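Local coordinates for putative lipoprotein (Bacteroides fragilis, PDB 3QNK), which probably binds glycans at the outer membrane as a SusD-like lipoprotein and so assists their uptake by the bacterium, at residues B[45-50]-B[487-492]; B[38-43]-B[272-277]; B[427-432]-B[436-441]. All coordinates share one frame; numbering follows the deposited sequence.

How the interactions relate
From the N terminus, residues 38-43 and 45-50 follow each other in the long loop between helices 17-29 and 55-58. Interaction 2 ties 38-43 to 272-277, just before helix 278-283, closing a loop of some 230 residues. Interaction 1 starts inside that loop, at 45-50, and runs far beyond it to 487-492 at the end of strand 480-488, so the two contacts cross. They also touch, with centres about 8 Å apart, S46 meeting N41 and R489 meeting S43. Interaction 3 opens after interaction 2 has closed and lies wholly within the span of interaction 1. It is local, joining a loop to helix 432-446, with its centre about 27 Å from the other two.

Interaction 1. Residues B[45-50]-B[487-492]; sequences NSVSAQ and DIRTWN. With PO4 (phosphate ion), chain G.
R489 reaches the backbone of S46 in the one hydrogen bond that spans this buried contact: its NH2 donates to S46 O at 2.9 Å, with an N-H...O angle of 148°. The donor lies in the carbonyl plane, on a lone pair of the oxygen. An arginine chain extended from CG to NE carries the guanidinium this far.

The same group is held by a salt bridge within its own segment. R489 NE donates almost straight to D487 OD2 at 2.8 Å; the carboxylate oxygen lies in the guanidinium plane, although it is itself approached from above the carboxylate plane. D487 OD1 takes a further bond from Y63 OH, and Q467 OE1 accepts from R489 NH1. In this SusD-family fold the contact joins the loop after helix 17-29 to the end of strand 480-488, whose neighbour 469-475 also touches V47.

Van der Waals contact comes from one valine branch. V47 CG2 comes within 3.9 Å of D487 CB and equally near R489 NH2, which it approaches obliquely to the guanidinium.

A phosphate ion, probably from the crystallisation liquor, takes a weak 3.5 Å bond at its O1 from I488 N, and R55 binds it too.

Interaction 2. Residues B[38-43]-B[272-277]; sequences LQENRS and GGLGPT
The carbonyl oxygen of E40, a residue whose side chain packs on L274, is gripped twice by S43. The hydroxyl S43 OG donates to E40 O at 2.6 Å, and S43 N adds a weak bond of 3.2 Å to the same oxygen. Together they close the turn that brings the residues after the helix-like but irregular turn 38-40 round toward N45, whose backbone N in turn bonds to S43 OG.

Across the contact the meeting is a leucine methyl resting against two polar side chains, without a hydrogen bond from segment to segment. L274 CD2 lies 3.6 Å from N41 ND2 and 3.7 Å from N41 OD1, about equally far from the amide nitrogen and oxygen and off the plane of the amide. On the other residue it touches the base of the chain, 3.9 Å from E40 CB. The E40 side chain starts with CG anti to the backbone N (chi1 -159°) and then bends at chi2, so that its carboxylate turns away from L274 and OE2 bonds to F449 N and N45 ND2.

The two segments are bridged through a third piece of chain. S46 OG bonds both N41 OD1 and G275 N, while G273, G275 and T277 pair with A49, V47 and N45 by backbone hydrogen bonds that run antiparallel between two loops of this SusD-family fold, neither of them a regular strand. The contact thus places the loop after helix 17-29 against the lead-in to helix 278-283, where T277 is the N-cap. N41 OD1 and G275 N themselves stay 4.4 Å apart, and the N41 side chain also touches S48 and F59.

Interaction 3. Residues B[427-432]-B[436-441]; sequences LTESDP and RELIRK
This is a local surface contact in which the loop after helix 408-420 folds back along the first turns of helix 432-446, in the helical part of the SusD-family fold. L438 on the helix receives two loop residues. L427 CD1 packs on L438 CB at 3.8 Å, while E429 CB touches the branch end L438 CD1 at 3.6 Å, the side chains of E429 and L438 crossing at about a right angle. L427 also touches V415 and R419 of helix 408-420.

Backbone bonding continues the contact where the helix begins. P432 O accepts from R436 N at 2.9 Å, the i to i+4 bond of the first turn. R436, one turn into the helix, has salt bridges to E433 and to E404 of helix 391-405. D431 is the N-cap, its OD2 taking the backbone N of K434.

E429 bonds back to the loop just ahead of that cap. With CG anti to the backbone N (chi1 -165°) and a bend at chi2, its carboxylate curls back over its own segment. There OE2 accepts D431 N at 2.9 Å with its anti lone pair, and S430 N more weakly.

D431 caps the first turn of the helix while E429 bonds the N-H groups leading into it, and the negative charge of D431 in particular would probably interact favourably with the helix dipole.

Interaction 1. Residues B[45-50]-B[487-492]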
loop_
_atom_site.group_PDB
_atom_site.type_symbol
_atom_site.label_atom_id
_atom_site.label_comp_id
_atom_site.label_asym_id
_atom_site.label_seq_id
_atom_site.Cartn_x
_atom_site.Cartn_y
_atom_site.Cartn_z
ATOM N N ASN B 45 17.918 -19.654 -9.141
ATOM C CA ASN B 45 17.980 -20.468 -7.922
ATOM C C ASN B 45 16.654 -21.120 -7.578
ATOM O O ASN B 45 16.638 -22.101 -6.821
ATOM C CB ASN B 45 18.428 -19.641 -6.724
ATOM C CG ASN B 45 19.907 -19.435 -6.659
ATOM O OD1 ASN B 45 20.675 -19.926 -7.491
ATOM N ND2 ASN B 45 20.331 -18.689 -5.677
ATOM N N SER B 46 15.529 -20.550 -8.078
ATOM C CA SER B 46 14.229 -21.052 -7.688
ATOM C C SER B 46 13.167 -20.904 -8.749
ATOM O O SER B 46 13.150 -19.909 -9.472
ATOM C CB SER B 46 13.759 -20.324 -6.422
ATOM O OG SER B 46 12.489 -20.769 -5.969
ATOM N N VAL B 47 12.249 -21.901 -8.797
ATOM C CA VAL B 47 10.995 -21.918 -9.547
ATOM C C VAL B 47 9.918 -22.059 -8.465
ATOM O O VAL B 47 9.855 -23.101 -7.805
ATOM C CB VAL B 47 10.898 -23.019 -10.648
ATOM C CG1 VAL B 47 9.505 -23.047 -11.281
ATOM C CG2 VAL B 47 11.990 -22.871 -11.718
ATOM N N SER B 48 9.135 -20.999 -8.227
ATOM C CA SER B 48 8.097 -20.985 -7.176
ATOM C C SER B 48 7.065 -22.108 -7.314
ATOM O O SER B 48 6.619 -22.419 -8.418
ATOM C CB SER B 48 7.353 -19.649 -7.173
ATOM O OG SER B 48 6.383 -19.545 -6.144
ATOM N N ALA B 49 6.634 -22.660 -6.171
ATOM C CA ALA B 49 5.543 -23.626 -6.104
ATOM C C ALA B 49 4.237 -22.946 -6.592
ATOM O O ALA B 49 3.227 -23.641 -6.826
ATOM C CB ALA B 49 5.381 -24.124 -4.676
ATOM N N GLN B 50 4.284 -21.578 -6.759
ATOM C CA GLN B 50 3.185 -20.737 -7.240
ATOM C C GLN B 50 3.409 -20.275 -8.681
ATOM O O GLN B 50 2.718 -19.357 -9.132
ATOM C CB GLN B 50 2.965 -19.512 -6.346
ATOM C CG GLN B 50 2.260 -19.818 -5.042
ATOM C CD GLN B 50 3.138 -20.525 -4.037
ATOM O OE1 GLN B 50 4.258 -20.070 -3.661
ATOM N NE2 GLN B 50 2.639 -21.666 -3.594
ATOM N N ASP B 487 10.653 -24.418 -15.898
ATOM C CA ASP B 487 10.322 -23.063 -16.331
ATOM C C ASP B 487 11.087 -22.727 -17.605
ATOM O O ASP B 487 12.310 -22.910 -17.664
ATOM C CB ASP B 487 10.633 -22.022 -15.229
ATOM C CG ASP B 487 9.682 -20.838 -15.207
ATOM O OD1 ASP B 487 8.668 -20.869 -15.965
ATOM O OD2 ASP B 487 9.949 -19.866 -14.423
ATOM N N ILE B 488 10.361 -22.264 -18.633
ATOM C CA ILE B 488 10.962 -21.845 -19.897
ATOM C C ILE B 488 11.024 -20.308 -19.853
ATOM O O ILE B 488 10.082 -19.612 -20.267
ATOM C CB ILE B 488 10.249 -22.405 -21.162
ATOM C CG1 ILE B 488 9.748 -23.858 -21.008
ATOM C CG2 ILE B 488 11.076 -22.184 -22.406
ATOM C CD1 ILE B 488 10.729 -24.955 -20.745
ATOM N N ARG B 489 12.103 -19.798 -19.284
ATOM C CA ARG B 489 12.332 -18.353 -19.144
ATOM C C ARG B 489 13.045 -17.754 -20.368
ATOM O O ARG B 489 13.647 -18.476 -21.190
ATOM C CB ARG B 489 13.147 -18.046 -17.867
ATOM C CG ARG B 489 12.388 -18.397 -16.619
ATOM C CD ARG B 489 13.111 -18.052 -15.357
ATOM N NE ARG B 489 12.364 -18.559 -14.205
ATOM C CZ ARG B 489 12.789 -18.492 -12.951
ATOM N NH1 ARG B 489 13.952 -17.928 -12.668
ATOM N NH2 ARG B 489 12.076 -19.026 -11.976
ATOM N N THR B 490 13.040 -16.418 -20.424
ATOM C CA THR B 490 13.768 -15.703 -21.450
ATOM C C THR B 490 14.369 -14.469 -20.825
ATOM O O THR B 490 14.109 -14.183 -19.660
ATOM C CB THR B 490 12.947 -15.423 -22.715
ATOM O OG1 THR B 490 13.876 -15.113 -23.776
ATOM C CG2 THR B 490 11.884 -14.317 -22.520
ATOM N N TRP B 491 15.190 -13.741 -21.618
ATOM C CA TRP B 491 15.900 -12.545 -21.185
ATOM C C TRP B 491 15.846 -11.418 -22.224
ATOM O O TRP B 491 15.705 -11.655 -23.432
ATOM C CB TRP B 491 17.373 -12.916 -20.908
ATOM C CG TRP B 491 18.171 -11.754 -20.392
ATOM C CD1 TRP B 491 18.934 -10.890 -21.128
ATOM C CD2 TRP B 491 18.115 -11.211 -19.064
ATOM N NE1 TRP B 491 19.364 -9.855 -20.343
ATOM C CE2 TRP B 491 18.871 -10.022 -19.069
ATOM C CE3 TRP B 491 17.475 -11.607 -17.870
ATOM C CZ2 TRP B 491 19.022 -9.232 -17.923
ATOM C CZ3 TRP B 491 17.680 -10.861 -16.719
ATOM C CH2 TRP B 491 18.456 -9.694 -16.751
ATOM N N ASN B 492 15.952 -10.192 -21.732
ATOM C CA ASN B 492 16.151 -8.944 -22.464
ATOM C C ASN B 492 16.967 -8.019 -21.559
ATOM O O ASN B 492 16.673 -7.930 -20.368
ATOM C CB ASN B 492 14.872 -8.295 -22.917
ATOM C CG ASN B 492 15.146 -7.112 -23.800
ATOM O OD1 ASN B 492 15.462 -6.023 -23.326
ATOM N ND2 ASN B 492 15.138 -7.321 -25.111
HETATM P P PO4 G . 6.167 -22.421 -18.457
HETATM O O1 PO4 G . 7.075 -21.408 -19.475
HETATM O O2 PO4 G . 4.559 -22.682 -19.097
HETATM O O3 PO4 G . 7.084 -23.702 -18.453
HETATM O O4 PO4 G . 6.241 -22.098 -16.844
#

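Interaction 2. Residues B[38-43]-B[272-277]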
loop_
_atom_site.group_PDB
_atom_site.type_symbol
_atom_site.label_atom_id
_atom_site.label_comp_id
_atom_site.label_asym_id
_atom_site.label_seq_id
_atom_site.Cartn_x
_atom_site.Cartn_y
_atom_site.Cartn_z
ATOM N N LEU B 38 10.180 -13.113 -3.800
ATOM C CA LEU B 38 9.822 -13.030 -5.190
ATOM C C LEU B 38 11.026 -12.783 -6.063
ATOM O O LEU B 38 11.158 -13.465 -7.079
ATOM C CB LEU B 38 8.710 -12.014 -5.414
ATOM C CG LEU B 38 7.322 -12.425 -4.852
ATOM C CD1 LEU B 38 6.264 -11.495 -5.347
ATOM C CD2 LEU B 38 6.935 -13.871 -5.252
ATOM N N GLN B 39 11.956 -11.934 -5.648
ATOM C CA GLN B 39 13.208 -11.691 -6.392
ATOM C C GLN B 39 14.025 -12.988 -6.583
ATOM O O GLN B 39 14.575 -13.174 -7.666
ATOM C CB GLN B 39 14.072 -10.621 -5.694
ATOM C CG GLN B 39 13.428 -9.243 -5.675
ATOM C CD GLN B 39 13.355 -8.632 -7.042
ATOM O OE1 GLN B 39 12.662 -9.112 -7.963
ATOM N NE2 GLN B 39 14.061 -7.542 -7.177
ATOM N N GLU B 40 14.081 -13.885 -5.547
ATOM C CA GLU B 40 14.793 -15.163 -5.643
ATOM C C GLU B 40 14.102 -16.091 -6.649
ATOM O O GLU B 40 14.776 -16.821 -7.379
ATOM C CB GLU B 40 14.906 -15.854 -4.276
ATOM C CG GLU B 40 16.025 -16.883 -4.216
ATOM C CD GLU B 40 17.457 -16.408 -4.018
ATOM O OE1 GLU B 40 17.715 -15.179 -3.995
ATOM O OE2 GLU B 40 18.334 -17.297 -3.902
ATOM N N ASN B 41 12.745 -16.031 -6.695
ATOM C CA ASN B 41 11.910 -16.795 -7.606
ATOM C C ASN B 41 11.963 -16.176 -9.008
ATOM O O ASN B 41 11.324 -16.685 -9.949
ATOM C CB ASN B 41 10.484 -16.833 -7.066
ATOM C CG ASN B 41 10.302 -17.758 -5.913
ATOM O OD1 ASN B 41 10.514 -18.968 -6.022
ATOM N ND2 ASN B 41 9.884 -17.214 -4.780
ATOM N N ARG B 42 12.693 -15.034 -9.133
ATOM C CA ARG B 42 12.894 -14.360 -10.427
ATOM C C ARG B 42 14.358 -14.527 -10.807
ATOM O O ARG B 42 14.885 -13.752 -11.585
ATOM C CB ARG B 42 12.405 -12.885 -10.429
ATOM C CG ARG B 42 10.909 -12.832 -10.150
ATOM C CD ARG B 42 10.240 -11.525 -10.385
ATOM N NE ARG B 42 10.254 -10.692 -9.193
ATOM C CZ ARG B 42 9.182 -10.224 -8.553
ATOM N NH1 ARG B 42 7.963 -10.472 -9.013
ATOM N NH2 ARG B 42 9.325 -9.481 -7.464
ATOM N N SER B 43 14.990 -15.590 -10.283
ATOM C CA SER B 43 16.397 -15.950 -10.480
ATOM C C SER B 43 16.540 -17.451 -10.762
ATOM O O SER B 43 15.641 -18.239 -10.455
ATOM C CB SER B 43 17.232 -15.565 -9.252
ATOM O OG SER B 43 17.238 -16.595 -8.283
ATOM N N GLY B 272 4.703 -24.351 0.072
ATOM C CA GLY B 272 5.810 -24.778 -0.787
ATOM C C GLY B 272 6.839 -23.694 -1.001
ATOM O O GLY B 272 8.004 -23.875 -0.655
ATOM N N GLY B 273 6.384 -22.559 -1.538
ATOM C CA GLY B 273 7.183 -21.375 -1.792
ATOM C C GLY B 273 8.323 -21.633 -2.725
ATOM O O GLY B 273 8.109 -22.150 -3.822
ATOM N N LEU B 274 9.539 -21.309 -2.281
ATOM C CA LEU B 274 10.763 -21.467 -3.073
ATOM C C LEU B 274 10.957 -22.914 -3.497
ATOM O O LEU B 274 10.736 -23.827 -2.701
ATOM C CB LEU B 274 11.985 -20.991 -2.266
ATOM C CG LEU B 274 12.040 -19.518 -1.900
ATOM C CD1 LEU B 274 12.838 -19.313 -0.650
ATOM C CD2 LEU B 274 12.581 -18.707 -3.012
ATOM N N GLY B 275 11.369 -23.101 -4.735
ATOM C CA GLY B 275 11.632 -24.411 -5.306
ATOM C C GLY B 275 13.028 -24.443 -5.888
ATOM O O GLY B 275 13.211 -24.091 -7.057
ATOM N N PRO B 276 14.051 -24.808 -5.082
ATOM C CA PRO B 276 15.423 -24.874 -5.625
ATOM C C PRO B 276 15.456 -25.650 -6.958
ATOM O O PRO B 276 14.748 -26.647 -7.101
ATOM C CB PRO B 276 16.201 -25.603 -4.525
ATOM C CG PRO B 276 15.451 -25.331 -3.279
ATOM C CD PRO B 276 14.011 -25.229 -3.668
ATOM N N THR B 277 16.228 -25.163 -7.945
ATOM C CA THR B 277 16.309 -25.768 -9.277
ATOM C C THR B 277 17.354 -26.863 -9.350
ATOM O O THR B 277 18.284 -26.929 -8.541
ATOM C CB THR B 277 16.713 -24.701 -10.283
ATOM O OG1 THR B 277 17.864 -24.047 -9.736
ATOM C CG2 THR B 277 15.630 -23.696 -10.555
#

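Interaction 3. Residues B[427-432]-B[436-441]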
loop_
_atom_site.group_PDB
_atom_site.type_symbol
_atom_site.label_atom_id
_atom_site.label_comp_id
_atom_site.label_asym_id
_atom_site.label_seq_id
_atom_site.Cartn_x
_atom_site.Cartn_y
_atom_site.Cartn_z
ATOM N N LEU B 427 40.832 -23.283 -2.856
ATOM C CA LEU B 427 41.000 -22.983 -4.271
ATOM C C LEU B 427 42.495 -22.648 -4.458
ATOM O O LEU B 427 43.133 -22.008 -3.597
ATOM C CB LEU B 427 40.101 -21.829 -4.721
ATOM C CG LEU B 427 38.583 -22.071 -4.645
ATOM C CD1 LEU B 427 37.828 -20.824 -4.943
ATOM C CD2 LEU B 427 38.122 -23.178 -5.595
ATOM N N THR B 428 43.045 -23.123 -5.563
ATOM C CA THR B 428 44.447 -23.041 -5.947
ATOM C C THR B 428 44.653 -22.087 -7.144
ATOM O O THR B 428 45.779 -21.621 -7.378
ATOM C CB THR B 428 44.800 -24.483 -6.274
ATOM O OG1 THR B 428 45.105 -25.130 -5.049
ATOM C CG2 THR B 428 45.916 -24.641 -7.282
ATOM N N GLU B 429 43.561 -21.837 -7.902
ATOM C CA GLU B 429 43.509 -21.063 -9.125
ATOM C C GLU B 429 44.239 -19.725 -9.025
ATOM O O GLU B 429 43.947 -18.891 -8.173
ATOM C CB GLU B 429 42.065 -20.855 -9.603
ATOM C CG GLU B 429 41.979 -20.384 -11.046
ATOM C CD GLU B 429 42.778 -21.203 -12.046
ATOM O OE1 GLU B 429 42.403 -22.373 -12.294
ATOM O OE2 GLU B 429 43.809 -20.694 -12.542
ATOM N N SER B 430 45.164 -19.540 -9.956
ATOM C CA SER B 430 46.006 -18.358 -10.104
ATOM C C SER B 430 45.505 -17.441 -11.245
ATOM O O SER B 430 45.762 -16.245 -11.170
ATOM C CB SER B 430 47.459 -18.779 -10.354
ATOM O OG SER B 430 47.544 -20.007 -11.073
ATOM N N ASP B 431 44.802 -17.988 -12.285
ATOM C CA ASP B 431 44.277 -17.195 -13.406
ATOM C C ASP B 431 43.116 -16.315 -12.936
ATOM O O ASP B 431 42.123 -16.840 -12.407
ATOM C CB ASP B 431 43.832 -18.082 -14.594
ATOM C CG ASP B 431 43.143 -17.321 -15.716
ATOM O OD1 ASP B 431 43.776 -16.436 -16.305
ATOM O OD2 ASP B 431 41.974 -17.594 -15.981
ATOM N N PRO B 432 43.227 -14.974 -13.136
ATOM C CA PRO B 432 42.154 -14.059 -12.672
ATOM C C PRO B 432 40.775 -14.354 -13.263
ATOM O O PRO B 432 39.785 -14.322 -12.534
ATOM C CB PRO B 432 42.647 -12.684 -13.130
ATOM C CG PRO B 432 44.117 -12.838 -13.274
ATOM C CD PRO B 432 44.348 -14.224 -13.740
ATOM N N ARG B 436 37.773 -15.545 -10.855
ATOM C CA ARG B 436 36.553 -14.718 -10.764
ATOM C C ARG B 436 35.312 -15.586 -10.754
ATOM O O ARG B 436 34.444 -15.389 -9.915
ATOM C CB ARG B 436 36.474 -13.700 -11.911
ATOM C CG ARG B 436 35.174 -12.926 -11.948
ATOM C CD ARG B 436 35.249 -11.616 -12.709
ATOM N NE ARG B 436 36.044 -11.758 -13.924
ATOM C CZ ARG B 436 37.076 -10.995 -14.252
ATOM N NH1 ARG B 436 37.419 -9.962 -13.492
ATOM N NH2 ARG B 436 37.749 -11.233 -15.365
ATOM N N GLU B 437 35.252 -16.578 -11.642
ATOM C CA GLU B 437 34.085 -17.434 -11.716
ATOM C C GLU B 437 33.934 -18.288 -10.468
ATOM O O GLU B 437 32.814 -18.477 -9.999
ATOM C CB GLU B 437 34.118 -18.308 -12.982
ATOM C CG GLU B 437 34.125 -17.510 -14.288
ATOM C CD GLU B 437 33.231 -16.277 -14.406
ATOM O OE1 GLU B 437 32.011 -16.390 -14.138
ATOM O OE2 GLU B 437 33.755 -15.200 -14.786
ATOM N N LEU B 438 35.055 -18.741 -9.895
ATOM C CA LEU B 438 35.047 -19.575 -8.697
ATOM C C LEU B 438 34.477 -18.807 -7.476
ATOM O O LEU B 438 33.707 -19.380 -6.686
ATOM C CB LEU B 438 36.474 -20.079 -8.434
ATOM C CG LEU B 438 37.005 -21.072 -9.480
ATOM C CD1 LEU B 438 38.488 -21.269 -9.357
ATOM C CD2 LEU B 438 36.276 -22.404 -9.419
ATOM N N ILE B 439 34.825 -17.500 -7.367
ATOM C CA ILE B 439 34.363 -16.592 -6.310
ATOM C C ILE B 439 32.861 -16.399 -6.486
ATOM O O ILE B 439 32.091 -16.598 -5.537
ATOM C CB ILE B 439 35.145 -15.242 -6.326
ATOM C CG1 ILE B 439 36.660 -15.445 -6.034
ATOM C CG2 ILE B 439 34.512 -14.244 -5.352
ATOM C CD1 ILE B 439 37.564 -14.277 -6.340
ATOM N N ARG B 440 32.446 -16.058 -7.723
ATOM C CA ARG B 440 31.042 -15.880 -8.094
ATOM C C ARG B 440 30.208 -17.133 -7.772
ATOM O O ARG B 440 29.138 -17.003 -7.172
ATOM C CB ARG B 440 30.932 -15.532 -9.566
ATOM C CG ARG B 440 31.422 -14.120 -9.856
ATOM C CD ARG B 440 31.176 -13.783 -11.294
ATOM N NE ARG B 440 31.509 -12.398 -11.574
ATOM C CZ ARG B 440 31.197 -11.791 -12.710
ATOM N NH1 ARG B 440 30.562 -12.451 -13.672
ATOM N NH2 ARG B 440 31.513 -10.524 -12.896
ATOM N N LYS B 441 30.741 -18.339 -8.097
ATOM C CA LYS B 441 30.098 -19.616 -7.798
ATOM C C LYS B 441 29.982 -19.775 -6.246
ATOM O O LYS B 441 28.897 -20.120 -5.757
ATOM C CB LYS B 441 30.840 -20.801 -8.468
#